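Local atomic coordinates of vacuolar aminopeptidase 1 (Saccharomyces cerevisiae, PDB entry 5JGF), a protein that removes single amino acids from the N-terminus of peptides in the yeast vacuole as a zinc-dependent, dodecameric M18 aminopeptidase. Residues I275-D280 with L288-T293; V367-S372 with K454-F459; A387-L392 with D398-F403; L430-L435 with A442-K447. All blocks are in the same frame, centred on the assembly; numbering follows the deposited sequence.

Interaction 1. Residues I275-D280 with L288-T293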
loop_
_atom_site.group_PDB
_atom_site.type_symbol
_atom_site.label_atom_id
_atom_site.label_comp_id
_atom_site.label_asym_id
_atom_site.label_seq_id
_atom_site.Cartn_x
_atom_site.Cartn_y
_atom_site.Cartn_z
ATOM N N ILE D 275 15.877 -46.922 36.506
ATOM C CA ILE D 275 16.261 -47.276 37.867
ATOM C C ILE D 275 15.328 -48.332 38.454
ATOM O O ILE D 275 15.788 -49.295 39.070
ATOM C CB ILE D 275 16.295 -46.014 38.778
ATOM C CG1 ILE D 275 17.727 -45.473 38.855
ATOM C CG2 ILE D 275 15.801 -46.344 40.182
ATOM C CD1 ILE D 275 18.354 -45.187 37.518
ATOM N N CYS D 276 14.023 -48.156 38.262
ATOM C CA CYS D 276 13.048 -49.119 38.764
ATOM C C CYS D 276 13.288 -50.468 38.107
ATOM O O CYS D 276 13.205 -51.512 38.752
ATOM C CB CYS D 276 11.621 -48.658 38.453
ATOM S SG CYS D 276 11.075 -47.232 39.407
ATOM N N TYR D 277 13.580 -50.435 36.811
ATOM C CA TYR D 277 13.839 -51.643 36.045
ATOM C C TYR D 277 15.135 -52.311 36.493
ATOM O O TYR D 277 15.192 -53.532 36.666
ATOM C CB TYR D 277 13.903 -51.293 34.553
ATOM C CG TYR D 277 14.545 -52.348 33.679
ATOM C CD1 TYR D 277 15.852 -52.194 33.219
ATOM C CD2 TYR D 277 13.846 -53.497 33.306
ATOM C CE1 TYR D 277 16.448 -53.156 32.406
ATOM C CE2 TYR D 277 14.432 -54.463 32.497
ATOM C CZ TYR D 277 15.732 -54.287 32.052
ATOM O OH TYR D 277 16.318 -55.245 31.254
ATOM N N ALA D 278 16.168 -51.500 36.690
ATOM C CA ALA D 278 17.478 -51.989 37.108
ATOM C C ALA D 278 17.444 -52.723 38.447
ATOM O O ALA D 278 18.253 -53.622 38.688
ATOM C CB ALA D 278 18.461 -50.825 37.186
ATOM N N LYS D 279 16.511 -52.336 39.310
ATOM C CA LYS D 279 16.379 -52.943 40.630
ATOM C C LYS D 279 16.186 -54.454 40.570
ATOM O O LYS D 279 16.648 -55.177 41.454
ATOM C CB LYS D 279 15.215 -52.302 41.388
ATOM N N ASP D 280 15.507 -54.932 39.532
ATOM C CA ASP D 280 15.262 -56.362 39.405
ATOM C C ASP D 280 16.120 -57.039 38.355
ATOM O O ASP D 280 15.891 -58.201 38.022
ATOM C CB ASP D 280 13.792 -56.624 39.083
ATOM C CG ASP D 280 12.874 -56.178 40.191
ATOM O OD1 ASP D 280 13.254 -56.344 41.370
ATOM O OD2 ASP D 280 11.775 -55.670 39.889
ATOM N N LEU D 288 20.631 -58.688 27.993
ATOM C CA LEU D 288 20.256 -57.414 27.384
ATOM C C LEU D 288 21.270 -56.293 27.599
ATOM O O LEU D 288 22.125 -56.362 28.484
ATOM C CB LEU D 288 18.898 -56.958 27.930
ATOM C CG LEU D 288 17.708 -57.898 27.723
ATOM C CD1 LEU D 288 16.513 -57.378 28.509
ATOM C CD2 LEU D 288 17.376 -58.003 26.246
ATOM N N PHE D 289 21.154 -55.261 26.766
ATOM C CA PHE D 289 21.993 -54.067 26.834
ATOM C C PHE D 289 20.945 -52.954 26.778
ATOM O O PHE D 289 20.292 -52.764 25.749
ATOM C CB PHE D 289 22.929 -54.000 25.618
ATOM C CG PHE D 289 24.023 -52.954 25.723
ATOM C CD1 PHE D 289 25.155 -53.043 24.918
ATOM C CD2 PHE D 289 23.914 -51.877 26.603
ATOM C CE1 PHE D 289 26.164 -52.081 24.983
ATOM C CE2 PHE D 289 24.919 -50.907 26.675
ATOM C CZ PHE D 289 26.046 -51.009 25.865
ATOM N N SER D 290 20.770 -52.248 27.891
ATOM C CA SER D 290 19.775 -51.179 27.990
ATOM C C SER D 290 20.424 -49.852 28.346
ATOM O O SER D 290 21.428 -49.815 29.052
ATOM C CB SER D 290 18.741 -51.527 29.068
ATOM O OG SER D 290 18.154 -52.794 28.832
ATOM N N THR D 291 19.847 -48.754 27.866
ATOM C CA THR D 291 20.409 -47.452 28.176
ATOM C C THR D 291 19.443 -46.292 28.034
ATOM O O THR D 291 18.513 -46.329 27.232
ATOM C CB THR D 291 21.630 -47.123 27.277
ATOM O OG1 THR D 291 22.060 -45.777 27.531
ATOM C CG2 THR D 291 21.266 -47.236 25.803
ATOM N N VAL D 292 19.671 -45.277 28.855
ATOM C CA VAL D 292 18.925 -44.036 28.780
ATOM C C VAL D 292 20.060 -43.040 28.598
ATOM O O VAL D 292 20.953 -42.944 29.441
ATOM C CB VAL D 292 18.172 -43.684 30.074
ATOM C CG1 VAL D 292 17.683 -42.230 29.996
ATOM C CG2 VAL D 292 16.983 -44.609 30.255
ATOM N N THR D 293 20.057 -42.334 27.476
ATOM C CA THR D 293 21.088 -41.351 27.220
ATOM C C THR D 293 20.409 -39.989 27.153
ATOM O O THR D 293 19.419 -39.814 26.441
ATOM C CB THR D 293 21.844 -41.675 25.921
ATOM O OG1 THR D 293 22.504 -42.944 26.072
ATOM C CG2 THR D 293 22.891 -40.611 25.623
HETATM O O HOH W 1 19.061 -54.411 30.799
#
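Tyr277 OH and Ser290 OG are joined through one water. The water oxygen lies 2.7 Å from Ser290 OG and 2.9 Å from Tyr277 OH. The two hydroxyls are 3.9 Å apart. The water sits at the edge of the tyrosine ring, in its plane. Tyr277 is in the last turns of helix 261-278, and Ser290 is near the start of strand 289-295. With CG anti to the backbone N (chi1 163°), the ring of Tyr277 leaves the helix and carries its OH to the strand. The serine CB also points to the helix.

Leu288 comes from another side. Its CD1 methyl packs against Tyr277 OH at 3.5 Å, and the two side chains cross at about a right angle. Helix 448-468 also packs on this pair: Phe460 meets the tyrosine ring, and Arg464 lies against Leu288. The strand is held in its sheet by backbone bonds between Ser290 and Ile74 and between Phe289 and Gly86.

The contact is small and mostly buried, and it lies away from the zinc site. It packs a helix end on the central sheet. The bridging water gives both buried hydroxyls a polar partner, although they do not bond to each other.

Interaction 2. Residues V367-S372 with K454-F459; sequences VGITLS and KFFNGF
Ile369 and Phe455 bring the two backbones closest, with CA atoms 7.0 Å apart. Ile369 belongs to segment 367-372, on strand 369-372, and Phe455 is in helix 448-468. The CB atoms of both residues point across the gap.

The isoleucine rides on the phenylalanine ring. Its CG2 methyl stands over the ring centre of Phe455, 3.9 Å from the centroid and only 3° off the normal. This is a CH-pi contact. CG1 lies over the rim of the same face, 3.9 Å from Phe455 CD2. Chi1 of -155° puts CG1 roughly anti to the backbone N and leaves CG2 to sit on the ring. Beyond CG1, the CD1 methyl reaches Phe456 CZ at 3.9 Å. Phe456 CE2 in turn meets the edge of the Phe455 ring, in its plane. With an alanine in place of Phe455, the Ile369 CG2 methyl is likely to lose the ring face it rests on, and a gap would open between helix and strand.

Leu430 also packs on Phe455. The Phe456 side chain turns to helix 261-278, about 12 Å from a bound zinc ion. The contact is wholly apolar. It joins sheet and helix by shape and dispersion.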
loop_
_atom_site.group_PDB
_atom_site.type_symbol
_atom_site.label_atom_id
_atom_site.label_comp_id
_atom_site.label_asym_id
_atom_site.label_seq_id
_atom_site.Cartn_x
_atom_site.Cartn_y
_atom_site.Cartn_z
ATOM N N VAL D 367 -3.685 -39.896 30.084
ATOM C CA VAL D 367 -4.064 -41.114 29.381
ATOM C C VAL D 367 -2.857 -42.018 29.162
ATOM O O VAL D 367 -2.877 -43.192 29.528
ATOM C CB VAL D 367 -4.711 -40.788 28.022
ATOM C CG1 VAL D 367 -4.889 -42.060 27.202
ATOM C CG2 VAL D 367 -6.059 -40.114 28.250
ATOM N N GLY D 368 -1.803 -41.468 28.569
ATOM C CA GLY D 368 -0.615 -42.263 28.321
ATOM C C GLY D 368 0.364 -41.600 27.373
ATOM O O GLY D 368 0.173 -40.454 26.964
ATOM N N ILE D 369 1.411 -42.336 27.020
ATOM C CA ILE D 369 2.448 -41.842 26.125
ATOM C C ILE D 369 1.849 -41.442 24.778
ATOM O O ILE D 369 0.838 -41.996 24.348
ATOM C CB ILE D 369 3.542 -42.926 25.914
ATOM C CG1 ILE D 369 4.869 -42.273 25.519
ATOM C CG2 ILE D 369 3.091 -43.936 24.855
ATOM C CD1 ILE D 369 5.552 -41.537 26.665
ATOM N N THR D 370 2.478 -40.477 24.115
ATOM C CA THR D 370 2.002 -40.018 22.819
ATOM C C THR D 370 3.031 -40.285 21.735
ATOM O O THR D 370 4.188 -39.892 21.847
ATOM C CB THR D 370 1.676 -38.507 22.843
ATOM O OG1 THR D 370 0.611 -38.275 23.771
ATOM C CG2 THR D 370 1.242 -38.025 21.453
ATOM N N LEU D 371 2.595 -40.973 20.689
ATOM C CA LEU D 371 3.459 -41.297 19.571
ATOM C C LEU D 371 3.512 -40.069 18.660
ATOM O O LEU D 371 2.474 -39.477 18.351
ATOM C CB LEU D 371 2.873 -42.498 18.826
ATOM C CG LEU D 371 3.798 -43.546 18.212
ATOM C CD1 LEU D 371 4.893 -43.954 19.192
ATOM C CD2 LEU D 371 2.948 -44.749 17.826
ATOM N N SER D 372 4.717 -39.673 18.259
ATOM C CA SER D 372 4.894 -38.515 17.380
ATOM C C SER D 372 5.067 -39.025 15.959
ATOM O O SER D 372 6.026 -39.745 15.654
ATOM C CB SER D 372 6.118 -37.699 17.797
ATOM O OG SER D 372 5.946 -37.140 19.088
ATOM N N LYS D 454 5.647 -45.658 33.852
ATOM C CA LYS D 454 5.052 -46.972 33.653
ATOM C C LYS D 454 5.309 -47.484 32.241
ATOM O O LYS D 454 5.693 -48.638 32.049
ATOM C CB LYS D 454 3.545 -46.913 33.930
ATOM C CG LYS D 454 2.836 -48.257 33.831
ATOM C CD LYS D 454 1.400 -48.150 34.337
ATOM C CE LYS D 454 0.389 -48.560 33.277
ATOM N NZ LYS D 454 0.560 -49.972 32.833
ATOM N N PHE D 455 5.115 -46.625 31.248
ATOM C CA PHE D 455 5.343 -47.039 29.875
ATOM C C PHE D 455 6.808 -47.381 29.608
ATOM O O PHE D 455 7.111 -48.426 29.035
ATOM C CB PHE D 455 4.906 -45.949 28.899
ATOM C CG PHE D 455 5.238 -46.267 27.477
ATOM C CD1 PHE D 455 4.501 -47.213 26.774
ATOM C CD2 PHE D 455 6.328 -45.669 26.858
ATOM C CE1 PHE D 455 4.848 -47.561 25.476
ATOM C CE2 PHE D 455 6.684 -46.011 25.560
ATOM C CZ PHE D 455 5.944 -46.960 24.866
ATOM N N PHE D 456 7.716 -46.497 30.017
ATOM C CA PHE D 456 9.145 -46.711 29.799
ATOM C C PHE D 456 9.658 -47.944 30.535
ATOM O O PHE D 456 10.569 -48.625 30.060
ATOM C CB PHE D 456 9.936 -45.477 30.241
ATOM C CG PHE D 456 9.712 -44.267 29.371
ATOM C CD1 PHE D 456 9.615 -43.000 29.933
ATOM C CD2 PHE D 456 9.608 -44.399 27.990
ATOM C CE1 PHE D 456 9.412 -41.876 29.133
ATOM C CE2 PHE D 456 9.405 -43.280 27.179
ATOM C CZ PHE D 456 9.307 -42.019 27.752
ATOM N N ASN D 457 9.076 -48.221 31.697
ATOM C CA ASN D 457 9.468 -49.386 32.486
ATOM C C ASN D 457 9.068 -50.614 31.674
ATOM O O ASN D 457 9.841 -51.567 31.537
ATOM C CB ASN D 457 8.743 -49.388 33.834
ATOM C CG ASN D 457 9.241 -50.483 34.768
ATOM O OD1 ASN D 457 8.468 -51.061 35.527
ATOM N ND2 ASN D 457 10.537 -50.760 34.724
ATOM N N GLY D 458 7.857 -50.570 31.122
ATOM C CA GLY D 458 7.366 -51.669 30.308
ATOM C C GLY D 458 8.231 -51.877 29.078
ATOM O O GLY D 458 8.401 -53.006 28.608
ATOM N N PHE D 459 8.777 -50.786 28.547
ATOM C CA PHE D 459 9.641 -50.863 27.375
ATOM C C PHE D 459 10.902 -51.672 27.679
ATOM O O PHE D 459 11.250 -52.593 26.939
ATOM C CB PHE D 459 10.053 -49.461 26.913
ATOM C CG PHE D 459 11.183 -49.462 25.917
ATOM C CD1 PHE D 459 10.972 -49.868 24.603
ATOM C CD2 PHE D 459 12.465 -49.076 26.300
ATOM C CE1 PHE D 459 12.025 -49.887 23.683
ATOM C CE2 PHE D 459 13.523 -49.094 25.391
ATOM C CZ PHE D 459 13.302 -49.498 24.079
#

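Interaction 3. Residues A387-L392 with D398-F403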
loop_
_atom_site.group_PDB
_atom_site.type_symbol
_atom_site.label_atom_id
_atom_site.label_comp_id
_atom_site.label_asym_id
_atom_site.label_seq_id
_atom_site.Cartn_x
_atom_site.Cartn_y
_atom_site.Cartn_z
ATOM N N ALA D 387 3.746 -50.068 15.199
ATOM C CA ALA D 387 3.170 -51.360 15.557
ATOM C C ALA D 387 3.826 -51.917 16.819
ATOM O O ALA D 387 3.147 -52.449 17.699
ATOM C CB ALA D 387 3.339 -52.343 14.399
ATOM N N LEU D 388 5.147 -51.785 16.908
ATOM C CA LEU D 388 5.882 -52.284 18.064
ATOM C C LEU D 388 5.441 -51.608 19.353
ATOM O O LEU D 388 5.232 -52.271 20.366
ATOM C CB LEU D 388 7.388 -52.095 17.864
ATOM C CG LEU D 388 8.255 -52.568 19.039
ATOM C CD1 LEU D 388 9.548 -53.147 18.518
ATOM C CD2 LEU D 388 8.517 -51.411 19.990
ATOM N N VAL D 389 5.299 -50.285 19.318
ATOM C CA VAL D 389 4.873 -49.549 20.499
ATOM C C VAL D 389 3.433 -49.891 20.875
ATOM O O VAL D 389 3.102 -50.007 22.056
ATOM C CB VAL D 389 5.005 -48.017 20.284
ATOM C CG1 VAL D 389 4.278 -47.260 21.392
ATOM C CG2 VAL D 389 6.476 -47.632 20.271
ATOM N N GLU D 390 2.573 -50.065 19.879
ATOM C CA GLU D 390 1.185 -50.391 20.172
ATOM C C GLU D 390 1.069 -51.810 20.732
ATOM O O GLU D 390 0.254 -52.068 21.615
ATOM C CB GLU D 390 0.323 -50.189 18.917
ATOM C CG GLU D 390 0.423 -48.746 18.402
ATOM C CD GLU D 390 -0.542 -48.401 17.277
ATOM O OE1 GLU D 390 -0.678 -49.194 16.323
ATOM O OE2 GLU D 390 -1.152 -47.311 17.342
ATOM N N GLU D 391 1.896 -52.726 20.237
ATOM C CA GLU D 391 1.875 -54.105 20.732
ATOM C C GLU D 391 2.429 -54.099 22.156
ATOM O O GLU D 391 1.882 -54.735 23.059
ATOM C CB GLU D 391 2.734 -55.002 19.833
ATOM C CG GLU D 391 2.938 -56.426 20.349
ATOM C CD GLU D 391 1.637 -57.191 20.508
ATOM O OE1 GLU D 391 0.816 -57.170 19.565
ATOM O OE2 GLU D 391 1.443 -57.822 21.570
ATOM N N LEU D 392 3.516 -53.359 22.341
ATOM C CA LEU D 392 4.165 -53.223 23.638
ATOM C C LEU D 392 3.170 -52.677 24.668
ATOM O O LEU D 392 3.102 -53.155 25.802
ATOM C CB LEU D 392 5.352 -52.269 23.503
ATOM C CG LEU D 392 6.303 -52.072 24.678
ATOM C CD1 LEU D 392 6.982 -53.392 25.020
ATOM C CD2 LEU D 392 7.339 -51.022 24.304
ATOM N N ASP D 398 -0.782 -50.343 28.765
ATOM C CA ASP D 398 -0.584 -48.908 28.599
ATOM C C ASP D 398 -1.440 -48.426 27.444
ATOM O O ASP D 398 -1.800 -49.200 26.558
ATOM C CB ASP D 398 0.875 -48.577 28.273
ATOM C CG ASP D 398 1.813 -48.880 29.414
ATOM O OD1 ASP D 398 1.564 -48.391 30.535
ATOM O OD2 ASP D 398 2.807 -49.598 29.180
ATOM N N LYS D 399 -1.760 -47.137 27.457
ATOM C CA LYS D 399 -2.544 -46.542 26.390
ATOM C C LYS D 399 -1.589 -45.696 25.545
ATOM O O LYS D 399 -0.652 -45.094 26.073
ATOM C CB LYS D 399 -3.658 -45.673 26.980
ATOM C CG LYS D 399 -4.708 -46.455 27.780
ATOM C CD LYS D 399 -5.509 -47.389 26.875
ATOM C CE LYS D 399 -6.845 -47.817 27.499
ATOM N NZ LYS D 399 -6.742 -48.989 28.416
ATOM N N VAL D 400 -1.820 -45.667 24.237
ATOM C CA VAL D 400 -0.976 -44.908 23.318
ATOM C C VAL D 400 -1.799 -43.859 22.575
ATOM O O VAL D 400 -2.866 -44.163 22.044
ATOM C CB VAL D 400 -0.313 -45.846 22.280
ATOM C CG1 VAL D 400 0.497 -45.040 21.270
ATOM C CG2 VAL D 400 0.581 -46.843 22.988
ATOM N N GLN D 401 -1.304 -42.626 22.547
ATOM C CA GLN D 401 -2.001 -41.547 21.852
ATOM C C GLN D 401 -1.195 -41.146 20.628
ATOM O O GLN D 401 -0.058 -41.581 20.459
ATOM C CB GLN D 401 -2.171 -40.340 22.773
ATOM C CG GLN D 401 -2.738 -40.679 24.137
ATOM C CD GLN D 401 -3.163 -39.442 24.893
ATOM O OE1 GLN D 401 -4.230 -38.883 24.639
ATOM N NE2 GLN D 401 -2.321 -38.997 25.819
ATOM N N TYR D 402 -1.784 -40.309 19.783
ATOM C CA TYR D 402 -1.122 -39.862 18.562
ATOM C C TYR D 402 -1.003 -38.351 18.450
ATOM O O TYR D 402 -1.872 -37.613 18.916
ATOM C CB TYR D 402 -1.915 -40.278 17.322
ATOM C CG TYR D 402 -1.911 -41.729 16.914
ATOM C CD1 TYR D 402 -1.077 -42.665 17.522
ATOM C CD2 TYR D 402 -2.731 -42.154 15.871
ATOM C CE1 TYR D 402 -1.063 -43.999 17.092
ATOM C CE2 TYR D 402 -2.726 -43.466 15.435
ATOM C CZ TYR D 402 -1.893 -44.384 16.045
ATOM O OH TYR D 402 -1.898 -45.681 15.584
ATOM N N PHE D 403 0.080 -37.904 17.822
ATOM C CA PHE D 403 0.245 -36.495 17.508
ATOM C C PHE D 403 0.917 -36.367 16.150
ATOM O O PHE D 403 1.982 -36.942 15.908
ATOM C CB PHE D 403 1.072 -35.703 18.523
ATOM C CG PHE D 403 1.264 -34.261 18.109
ATOM C CD1 PHE D 403 2.358 -33.880 17.335
ATOM C CD2 PHE D 403 0.272 -33.317 18.367
ATOM C CE1 PHE D 403 2.457 -32.584 16.814
ATOM C CE2 PHE D 403 0.359 -32.020 17.851
ATOM C CZ PHE D 403 1.453 -31.655 17.072
HETATM O O HOH W 2 -2.828 -46.410 19.476
#
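The ring of Tyr402 and the carboxylate of Glu390 are turned nearly parallel, their planes 16° apart. Glu390 OE2 comes to the edge of the ring, beside the hydroxyl. Tyr402 OH donates to OE2 at 2.5 Å, a short bond. The hydroxyl meets the syn side of the carboxylate oxygen, 24° out of the carboxylate plane. OE2 also lies 3.3 Å from Tyr402 CE1.

OE2 has a second donor, a water at 2.9 Å. The same water gives a weak bond of 3.4 Å to the backbone Val400 O. Glu390 reaches this place because its chain is extended beyond CG (chi2 -172°). Its other oxygen, OE1, bonds to Gln235 of a neighbouring subunit, which also packs on Tyr402. A glutamine in place of Glu390 would probably cost the Tyr402 hydroxyl its charged acceptor and weaken this short bond.

Beside the polar group, Val400 CB points at the helix. Its CG2 touches Val389 CG1 at 4.0 Å, and Val389 also packs on Leu371 of the adjacent strand.

The residues belong to the beta-alpha-beta unit of strand 369-372, helix 383-396 and strand 400-403. Valines pack the helix on strand 400-403, outermost of the sheet within this chain. The carboxylate, at the subunit interface, is gripped by tyrosine, water and a glutamine of the other chain, which probably steadies its negative charge.

Interaction 4. Residues L430-L435 with A442-K447; sequences LGIAQL and AATGSK
Thr444 and Ile432 lean on each other obliquely, the threonine hydroxyl 3.9 Å from Ile432 CG2. The same hydroxyl does the main polar work. Thr444 OG1 donates to the backbone Ala433 O at 2.9 Å, nearly along the C=O axis. Its chi1 of -174° sets OG1 anti to the backbone N and aims it at that carbonyl.

Further along, the side chains lie beside the backbone of the other segment. Ala442 CB points toward 430-435 and rests 3.4 Å from Leu435 O. Gln434 CB lies 3.3 Å from Ala443 O. Leu435 and Ala443 pair directly, and their CB atoms come to 4.4 Å. Between these two residues the backbones form a single antiparallel hydrogen-bonded bridge. Leu435 N gives a short, straight bond to Ala443 O, 2.6 Å long with an N-H...O angle of 170°. The return bond from Ala443 N to Leu435 O is weak, at 3.5 Å. The touching parts run 129° apart, consistent with a single bridge.

Leu261 and Asp262 of helix 261-278 lie against Gln434, and Asp262 binds zinc. Tyr111 of a neighbouring subunit packs on Leu435, and Arg162 of the same subunit on Ala443. All the touching residues are buried. The chain joins the two segments through a loop that carries His438, a ligand of the second zinc. The bridge therefore closes the base of a metal-bearing loop beside the two-zinc active site of this M18 aminopeptidase.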
loop_
_atom_site.group_PDB
_atom_site.type_symbol
_atom_site.label_atom_id
_atom_site.label_comp_id
_atom_site.label_asym_id
_atom_site.label_seq_id
_atom_site.Cartn_x
_atom_site.Cartn_y
_atom_site.Cartn_z
ATOM N N LEU D 430 8.404 -40.352 20.386
ATOM C CA LEU D 430 7.214 -40.319 21.221
ATOM C C LEU D 430 7.554 -39.525 22.467
ATOM O O LEU D 430 8.682 -39.067 22.629
ATOM C CB LEU D 430 6.785 -41.743 21.600
ATOM C CG LEU D 430 7.853 -42.719 22.118
ATOM C CD1 LEU D 430 8.412 -42.252 23.450
ATOM C CD2 LEU D 430 7.224 -44.111 22.265
ATOM N N GLY D 431 6.585 -39.358 23.353
ATOM C CA GLY D 431 6.864 -38.613 24.560
ATOM C C GLY D 431 5.616 -38.314 25.346
ATOM O O GLY D 431 4.517 -38.710 24.961
ATOM N N ILE D 432 5.798 -37.634 26.469
ATOM C CA ILE D 432 4.690 -37.246 27.320
ATOM C C ILE D 432 4.259 -35.890 26.777
ATOM O O ILE D 432 5.082 -34.985 26.641
ATOM C CB ILE D 432 5.151 -37.110 28.788
ATOM C CG1 ILE D 432 5.696 -38.459 29.279
ATOM C CG2 ILE D 432 3.991 -36.642 29.663
ATOM C CD1 ILE D 432 6.337 -38.413 30.661
ATOM N N ALA D 433 2.979 -35.761 26.443
ATOM C CA ALA D 433 2.461 -34.518 25.891
ATOM C C ALA D 433 2.295 -33.440 26.950
ATOM O O ALA D 433 2.024 -33.731 28.114
ATOM C CB ALA D 433 1.127 -34.774 25.193
ATOM N N GLN D 434 2.461 -32.188 26.539
ATOM C CA GLN D 434 2.311 -31.065 27.450
ATOM C C GLN D 434 1.691 -29.872 26.737
ATOM O O GLN D 434 1.677 -29.798 25.508
ATOM C CB GLN D 434 3.667 -30.635 28.019
ATOM C CG GLN D 434 4.653 -30.153 26.961
ATOM C CD GLN D 434 5.776 -29.326 27.548
ATOM O OE1 GLN D 434 5.596 -28.145 27.873
ATOM N NE2 GLN D 434 6.941 -29.938 27.701
ATOM N N LEU D 435 1.173 -28.943 27.528
ATOM C CA LEU D 435 0.591 -27.720 26.999
ATOM C C LEU D 435 1.679 -26.663 27.085
ATOM O O LEU D 435 2.621 -26.801 27.865
ATOM C CB LEU D 435 -0.583 -27.258 27.865
ATOM C CG LEU D 435 -1.936 -27.953 27.738
ATOM C CD1 LEU D 435 -2.847 -27.490 28.870
ATOM C CD2 LEU D 435 -2.550 -27.629 26.383
ATOM N N ALA D 442 5.081 -24.300 31.883
ATOM C CA ALA D 442 4.186 -25.159 31.120
ATOM C C ALA D 442 3.247 -26.007 31.969
ATOM O O ALA D 442 3.157 -25.833 33.186
ATOM C CB ALA D 442 5.016 -26.059 30.195
ATOM N N ALA D 443 2.542 -26.927 31.315
ATOM C CA ALA D 443 1.600 -27.787 32.021
ATOM C C ALA D 443 1.397 -29.139 31.357
ATOM O O ALA D 443 1.482 -29.269 30.139
ATOM C CB ALA D 443 0.252 -27.080 32.148
ATOM N N THR D 444 1.121 -30.147 32.177
ATOM C CA THR D 444 0.852 -31.488 31.682
ATOM C C THR D 444 -0.136 -32.109 32.669
ATOM O O THR D 444 -0.579 -31.437 33.601
ATOM C CB THR D 444 2.154 -32.335 31.589
ATOM O OG1 THR D 444 1.863 -33.598 30.977
ATOM C CG2 THR D 444 2.760 -32.560 32.968
ATOM N N GLY D 445 -0.511 -33.366 32.454
ATOM C CA GLY D 445 -1.441 -33.999 33.370
ATOM C C GLY D 445 -0.727 -34.386 34.652
ATOM O O GLY D 445 0.448 -34.743 34.624
ATOM N N SER D 446 -1.428 -34.319 35.781
ATOM C CA SER D 446 -0.816 -34.690 37.057
ATOM C C SER D 446 -0.477 -36.189 37.121
ATOM O O SER D 446 0.370 -36.600 37.913
ATOM C CB SER D 446 -1.738 -34.310 38.217
ATOM O OG SER D 446 -3.017 -34.903 38.073
ATOM N N LYS D 447 -1.134 -36.997 36.293
ATOM C CA LYS D 447 -0.873 -38.441 36.241
ATOM C C LYS D 447 0.153 -38.823 35.168
ATOM O O LYS D 447 0.649 -39.951 35.140
ATOM C CB LYS D 447 -2.165 -39.219 35.932
ATOM C CG LYS D 447 -3.124 -39.458 37.084
ATOM C CD LYS D 447 -4.103 -40.593 36.741
ATOM C CE LYS D 447 -3.347 -41.887 36.412
ATOM N NZ LYS D 447 -4.271 -43.053 36.299
#

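Interactions 1, 2 and 4 are buried, and interaction 3 partly so. Interactions 3 and 4 both meet neighbouring subunits. Interactions 1, 2 and 3 each pack a helix on the same mixed sheet, whereas interaction 4 bridges strand 442-445 of a small sheet to segment 430-435, on strand 426-434 of the mixed sheet. Helix 448-468 also covers Tyr277 of interaction 1, so interactions 1 and 2 touch. Strand 369-372 of interaction 2 lies between strands 400-403 and 426-434. Interactions 3 and 4 nest in the loop that interaction 2 closes. The chemistry follows the place: apolar in interaction 2, water-bridged hydroxyls in interaction 1, a carboxylate in interaction 3, and mainly backbone bonding in interaction 4, near the zinc ions.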